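Local coordinates for ABC transporter, substrate binding protein (Aeropyrum pernix, PDB 3EAF) that probably binds a small solute outside the membrane and hands it to an ABC transporter for uptake, at residues R156-I159 / G160-K164; G358-G361 / E362-M366. All blocks are in the same frame, centred on the assembly; numbering follows the deposited sequence.

Contact 1. Residues R156-I159 / G160-K164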
ATOM      1  N   ARG A 156      -5.427 -11.198  -5.503  1.00 10.60           N
ATOM      2  CA  ARG A 156      -4.832 -12.534  -5.415  1.00 11.53           C
ATOM      3  C   ARG A 156      -3.482 -12.564  -4.697  1.00 10.92           C
ATOM      4  O   ARG A 156      -3.055 -13.616  -4.227  1.00 10.91           O
ATOM      5  CB  ARG A 156      -4.581 -13.089  -6.821  1.00 11.58           C
ATOM      6  CG  ARG A 156      -5.787 -13.522  -7.623  1.00 13.16           C
ATOM      7  CD  ARG A 156      -5.330 -14.397  -8.812  1.00 13.63           C
ATOM      8  NE  ARG A 156      -4.461 -13.683  -9.756  1.00 17.43           N
ATOM      9  CZ  ARG A 156      -4.873 -13.133 -10.901  1.00 20.16           C
ATOM     10  NH1 ARG A 156      -6.152 -13.207 -11.263  1.00 21.60           N
ATOM     11  NH2 ARG A 156      -4.006 -12.519 -11.701  1.00 19.48           N
ATOM     12  N   SER A 157      -2.813 -11.416  -4.627  1.00 10.73           N
ATOM     13  CA  SER A 157      -1.357 -11.377  -4.402  1.00 10.28           C
ATOM     14  C   SER A 157      -0.830 -12.175  -3.197  1.00  9.75           C
ATOM     15  O   SER A 157       0.099 -12.977  -3.364  1.00 10.18           O
ATOM     16  CB  SER A 157      -0.826  -9.931  -4.393  1.00 10.31           C
ATOM     17  OG  SER A 157       0.591  -9.910  -4.289  1.00 10.25           O
ATOM     18  N   PRO A 158      -1.389 -11.955  -1.988  1.00  9.24           N
ATOM     19  CA  PRO A 158      -0.865 -12.681  -0.824  1.00  9.10           C
ATOM     20  C   PRO A 158      -1.557 -14.029  -0.540  1.00  8.99           C
ATOM     21  O   PRO A 158      -1.167 -14.729   0.406  1.00  8.97           O
ATOM     22  CB  PRO A 158      -1.158 -11.715   0.320  1.00  8.89           C
ATOM     23  CG  PRO A 158      -2.458 -11.099  -0.067  1.00  9.01           C
ATOM     24  CD  PRO A 158      -2.474 -11.033  -1.588  1.00  9.46           C
ATOM     25  N   ILE A 159      -2.563 -14.386  -1.341  1.00  8.51           N
ATOM     26  CA  ILE A 159      -3.402 -15.565  -1.056  1.00  8.62           C
ATOM     27  C   ILE A 159      -2.592 -16.865  -0.928  1.00  8.98           C
ATOM     28  O   ILE A 159      -2.732 -17.596   0.057  1.00  9.34           O
ATOM     29  CB  ILE A 159      -4.586 -15.707  -2.061  1.00  8.36           C
ATOM     30  CG1 ILE A 159      -5.555 -14.522  -1.935  1.00  7.47           C
ATOM     31  CG2 ILE A 159      -5.327 -17.041  -1.875  1.00  7.91           C
ATOM     32  CD1 ILE A 159      -6.235 -14.361  -0.549  1.00  6.00           C
ATOM     33  N   GLY A 160      -1.717 -17.129  -1.893  1.00  9.17           N
ATOM     34  CA  GLY A 160      -0.845 -18.310  -1.817  1.00  9.47           C
ATOM     35  C   GLY A 160      -0.006 -18.385  -0.549  1.00  9.48           C
ATOM     36  O   GLY A 160       0.110 -19.451   0.074  1.00  9.36           O
ATOM     37  N   ALA A 161       0.593 -17.256  -0.170  1.00  9.51           N
ATOM     38  CA  ALA A 161       1.429 -17.182   1.027  1.00  9.35           C
ATOM     39  C   ALA A 161       0.609 -17.341   2.307  1.00  9.70           C
ATOM     40  O   ALA A 161       1.076 -17.949   3.274  1.00  9.61           O
ATOM     41  CB  ALA A 161       2.231 -15.872   1.056  1.00  9.48           C
ATOM     42  N   ILE A 162      -0.606 -16.793   2.310  1.00 10.05           N
ATOM     43  CA  ILE A 162      -1.532 -16.994   3.420  1.00 10.56           C
ATOM     44  C   ILE A 162      -1.845 -18.482   3.615  1.00 11.08           C
ATOM     45  O   ILE A 162      -1.795 -18.978   4.740  1.00 11.34           O
ATOM     46  CB  ILE A 162      -2.846 -16.200   3.246  1.00 10.45           C
ATOM     47  CG1 ILE A 162      -2.602 -14.695   3.429  1.00  9.93           C
ATOM     48  CG2 ILE A 162      -3.892 -16.668   4.259  1.00 10.41           C
ATOM     49  CD1 ILE A 162      -3.766 -13.834   2.948  1.00  8.71           C
ATOM     50  N   LYS A 163      -2.159 -19.183   2.525  1.00 11.65           N
ATOM     51  CA  LYS A 163      -2.463 -20.621   2.591  1.00 12.32           C
ATOM     52  C   LYS A 163      -1.279 -21.450   3.092  1.00 12.81           C
ATOM     53  O   LYS A 163      -1.457 -22.384   3.878  1.00 13.01           O
ATOM     54  CB  LYS A 163      -2.965 -21.149   1.240  1.00 12.01           C
ATOM     55  CG  LYS A 163      -4.378 -20.693   0.877  1.00 11.75           C
ATOM     56  CD  LYS A 163      -4.731 -21.062  -0.558  1.00 12.82           C
ATOM     57  CE  LYS A 163      -6.065 -20.471  -0.957  1.00 12.65           C
ATOM     58  NZ  LYS A 163      -6.614 -21.055  -2.212  1.00 13.25           N
ATOM     59  N   LYS A 164      -0.074 -21.095   2.655  1.00 13.35           N
ATOM     60  CA  LYS A 164       1.133 -21.818   3.061  1.00 14.37           C
ATOM     61  C   LYS A 164       1.482 -21.567   4.529  1.00 14.31           C
ATOM     62  O   LYS A 164       1.820 -22.505   5.255  1.00 14.47           O
ATOM     63  CB  LYS A 164       2.316 -21.470   2.145  1.00 14.28           C
ATOM     64  CG  LYS A 164       3.578 -22.310   2.379  1.00 15.76           C
ATOM     65  CD  LYS A 164       4.543 -22.183   1.200  1.00 16.32           C
ATOM     66  CE  LYS A 164       5.871 -22.900   1.466  1.00 18.87           C
ATOM     67  NZ  LYS A 164       5.676 -24.319   1.859  1.00 21.26           N
TER
HETATM   68  O   HOH W   1      -1.608 -15.955  -4.504  1.00  8.08           O
HETATM   69  O   HOH W   2       0.911 -15.332  -2.320  1.00 12.50           O

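Contact 2. Residues G358-G361 / E362-M366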
ATOM      1  N   GLY A 358     -13.436   0.082  16.793  1.00 15.18           N
ATOM      2  CA  GLY A 358     -13.805  -0.109  18.198  1.00 16.40           C
ATOM      3  C   GLY A 358     -15.287  -0.325  18.449  1.00 17.21           C
ATOM      4  O   GLY A 358     -16.126  -0.020  17.591  1.00 16.79           O
ATOM      5  N   GLU A 359     -15.597  -0.840  19.638  1.00 18.06           N
ATOM      6  CA  GLU A 359     -16.981  -1.084  20.072  1.00 19.40           C
ATOM      7  C   GLU A 359     -17.834   0.181  20.047  1.00 19.23           C
ATOM      8  O   GLU A 359     -19.031   0.117  19.783  1.00 19.52           O
ATOM      9  CB  GLU A 359     -17.006  -1.702  21.477  1.00 19.78           C
ATOM     10  CG  GLU A 359     -16.308  -3.054  21.586  1.00 22.84           C
ATOM     11  CD  GLU A 359     -17.163  -4.222  21.107  1.00 27.67           C
ATOM     12  OE1 GLU A 359     -18.415  -4.103  21.074  1.00 29.03           O
ATOM     13  OE2 GLU A 359     -16.576  -5.278  20.774  1.00 30.12           O
ATOM     14  N   ASN A 360     -17.209   1.324  20.322  1.00 19.50           N
ATOM     15  CA  ASN A 360     -17.882   2.620  20.269  1.00 19.65           C
ATOM     16  C   ASN A 360     -17.971   3.213  18.858  1.00 19.50           C
ATOM     17  O   ASN A 360     -18.498   4.316  18.674  1.00 19.30           O
ATOM     18  CB  ASN A 360     -17.200   3.613  21.222  1.00 19.94           C
ATOM     19  CG  ASN A 360     -15.750   3.898  20.851  1.00 20.74           C
ATOM     20  OD1 ASN A 360     -15.190   3.310  19.919  1.00 21.96           O
ATOM     21  ND2 ASN A 360     -15.130   4.805  21.594  1.00 21.00           N
ATOM     22  N   GLY A 361     -17.441   2.481  17.876  1.00 19.00           N
ATOM     23  CA  GLY A 361     -17.431   2.920  16.489  1.00 18.68           C
ATOM     24  C   GLY A 361     -16.257   3.804  16.122  1.00 18.91           C
ATOM     25  O   GLY A 361     -16.174   4.301  15.000  1.00 18.98           O
ATOM     26  N   GLU A 362     -15.348   4.013  17.069  1.00 18.73           N
ATOM     27  CA  GLU A 362     -14.189   4.855  16.829  1.00 19.10           C
ATOM     28  C   GLU A 362     -12.982   3.962  16.588  1.00 18.10           C
ATOM     29  O   GLU A 362     -12.905   2.861  17.132  1.00 18.18           O
ATOM     30  CB  GLU A 362     -13.982   5.829  18.002  1.00 18.98           C
ATOM     31  CG  GLU A 362     -15.142   6.846  18.126  1.00 20.72           C
ATOM     32  CD  GLU A 362     -15.063   7.762  19.341  1.00 21.72           C
ATOM     33  OE1 GLU A 362     -13.952   7.967  19.891  1.00 24.25           O
ATOM     34  OE2 GLU A 362     -16.132   8.295  19.739  1.00 24.66           O
ATOM     35  N   LEU A 363     -12.062   4.417  15.744  1.00 17.17           N
ATOM     36  CA  LEU A 363     -10.872   3.630  15.439  1.00 16.44           C
ATOM     37  C   LEU A 363      -9.867   3.662  16.584  1.00 16.58           C
ATOM     38  O   LEU A 363      -9.624   4.715  17.189  1.00 16.20           O
ATOM     39  CB  LEU A 363     -10.215   4.084  14.130  1.00 16.15           C
ATOM     40  CG  LEU A 363     -11.026   3.936  12.838  1.00 15.20           C
ATOM     41  CD1 LEU A 363     -10.166   4.281  11.631  1.00 15.09           C
ATOM     42  CD2 LEU A 363     -11.603   2.534  12.688  1.00 13.79           C
ATOM     43  N   GLN A 364      -9.280   2.500  16.863  1.00 16.21           N
ATOM     44  CA  GLN A 364      -8.362   2.338  17.978  1.00 16.58           C
ATOM     45  C   GLN A 364      -7.094   1.667  17.504  1.00 16.11           C
ATOM     46  O   GLN A 364      -7.144   0.673  16.789  1.00 16.26           O
ATOM     47  CB  GLN A 364      -9.028   1.521  19.090  1.00 16.28           C
ATOM     48  CG  GLN A 364     -10.339   2.142  19.582  1.00 17.70           C
ATOM     49  CD  GLN A 364     -11.185   1.217  20.445  1.00 17.96           C
ATOM     50  OE1 GLN A 364     -10.866   0.036  20.632  1.00 20.42           O
ATOM     51  NE2 GLN A 364     -12.282   1.754  20.969  1.00 19.81           N
ATOM     52  N   LEU A 365      -5.952   2.220  17.892  1.00 15.97           N
ATOM     53  CA  LEU A 365      -4.673   1.635  17.514  1.00 16.35           C
ATOM     54  C   LEU A 365      -4.327   0.463  18.437  1.00 16.53           C
ATOM     55  O   LEU A 365      -4.261   0.631  19.656  1.00 16.49           O
ATOM     56  CB  LEU A 365      -3.565   2.700  17.525  1.00 15.96           C
ATOM     57  CG  LEU A 365      -2.151   2.292  17.090  1.00 16.72           C
ATOM     58  CD1 LEU A 365      -2.109   1.867  15.620  1.00 15.92           C
ATOM     59  CD2 LEU A 365      -1.162   3.424  17.348  1.00 16.56           C
HETATM   60  N   MSE A 366      -4.113  -0.716  17.848  1.00 16.73           N
HETATM   61  CA  MSE A 366      -3.698  -1.905  18.603  1.00 17.32           C
HETATM   62  C   MSE A 366      -2.204  -1.938  18.908  1.00 17.03           C
HETATM   63  O   MSE A 366      -1.800  -2.478  19.941  1.00 16.94           O
HETATM   64  CB  MSE A 366      -4.091  -3.204  17.878  1.00 17.74           C
HETATM   65  CG  MSE A 366      -5.586  -3.403  17.668  1.00 20.70           C
HETATM   66 SE   MSE A 366      -6.617  -3.507  19.327  1.00 29.22          SE
HETATM   67  CE  MSE A 366      -7.027  -1.624  19.626  1.00 25.94           C
TER
HETATM   68  O   HOH W   3     -13.113  -1.389  21.336  1.00 28.83           O
HETATM   69  O   HOH W   4     -14.647   0.544  22.408  1.00 32.38           O

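Contact 1. Residues R156-I159 / G160-K164
Ile-162 reaches back one helical turn to Pro-158 and Ile-159. Its CD1 meets CB of Pro-158 at 4.3 Å and lies equally far from CD1 of Ile-159. With CG1 beside the backbone N (chi1 -71°), the long branch runs back over the proline carbonyl, and CG1 comes 3.3 Å from Pro-158 O. That oxygen accepts from Ile-162 N at 2.9 Å, in a nearly linear bond. Lys-163 N repeats the pattern on Ile-159 O at 3.0 Å. The extended lysine chain crosses Ile-159, its CE 3.6 Å from CG2, and NZ goes on to a salt bridge with Asp-176.

Helix 159-165 starts here, just after helix 153-156. One water joins Arg-156 O to Gly-160 N, and a second joins Ser-157 O to Ala-161 N. Ile-162 also touches Ala-128 and Leu-132 of helix 124-139, Leu-146 and Trp-204. Cutting Ile-162 back to alanine would probably cost Pro-158 CB and Ile-159 CD1 one apolar neighbour and open a gap beside Leu-132. Waters thus stand in for direct bonds between residues four apart at the break, while direct backbone bonds take over from Pro-158 O onward, and the isoleucines add apolar packing.

Contact 2. Residues G358-G361 / E362-M366
This is a tight hairpin turn at the protein surface, where strand 352-357 reverses into the edge strand 363-369. Gly-358 N bonds to Glu-362 O at 2.8 Å, and Gly-361 N bonds to Gly-358 O at the same length. The first bond is bent (141° at the hydrogen), and its donor stands above the carbonyl plane of Glu-362.

The pattern is a type I turn followed by a G1 beta bulge. Gly-361 is the bulge residue, and its positive phi of 86° would jam a side chain against the carbonyl before it. Asn-360 adds an Asx turn: its OD1 accepts from Glu-362 N at 2.9 Å, with the donor well above the amide plane. CG lies between the backbone N and the carbonyl carbon (chi1 62°), which turns the amide back over the chain. There it stacks on the carboxylate of Glu-362, with ND2 3.7 Å from CD.

Gln-364 reaches back from the strand with an extended chain. Its CD lies 3.7 Å from CA of Gly-358, where a side chain would clash with NE2. One water accepts from Glu-359 N and donates to Gln-364 OE1 at 2.8 Å. Another accepts from Gln-364 NE2 at 3.0 Å and, weakly, from Asn-360 N. The Leu-363 side chain packs on Phe-235, Tyr-259 and Met-261.

In the fold
Both contacts belong to the part of the chain built on the seven-stranded sheet, but they hold different elements of it. Their centres are 28 Å apart and their nearest atoms about 18 Å apart. Contact 1 is partly buried: its helix packs on strands 142-148 and 202-205. Contact 2 lies at the surface, in the hairpin that ends the sheet with edge strand 363-369. The chemistry follows the place. Contact 1 pairs helical backbone bonds with apolar side chains, while contact 2 uses glycines, amides and a carboxylate. Each has two bridging waters. Those of contact 1 join backbone to backbone; those of contact 2 join backbone to a glutamine side chain.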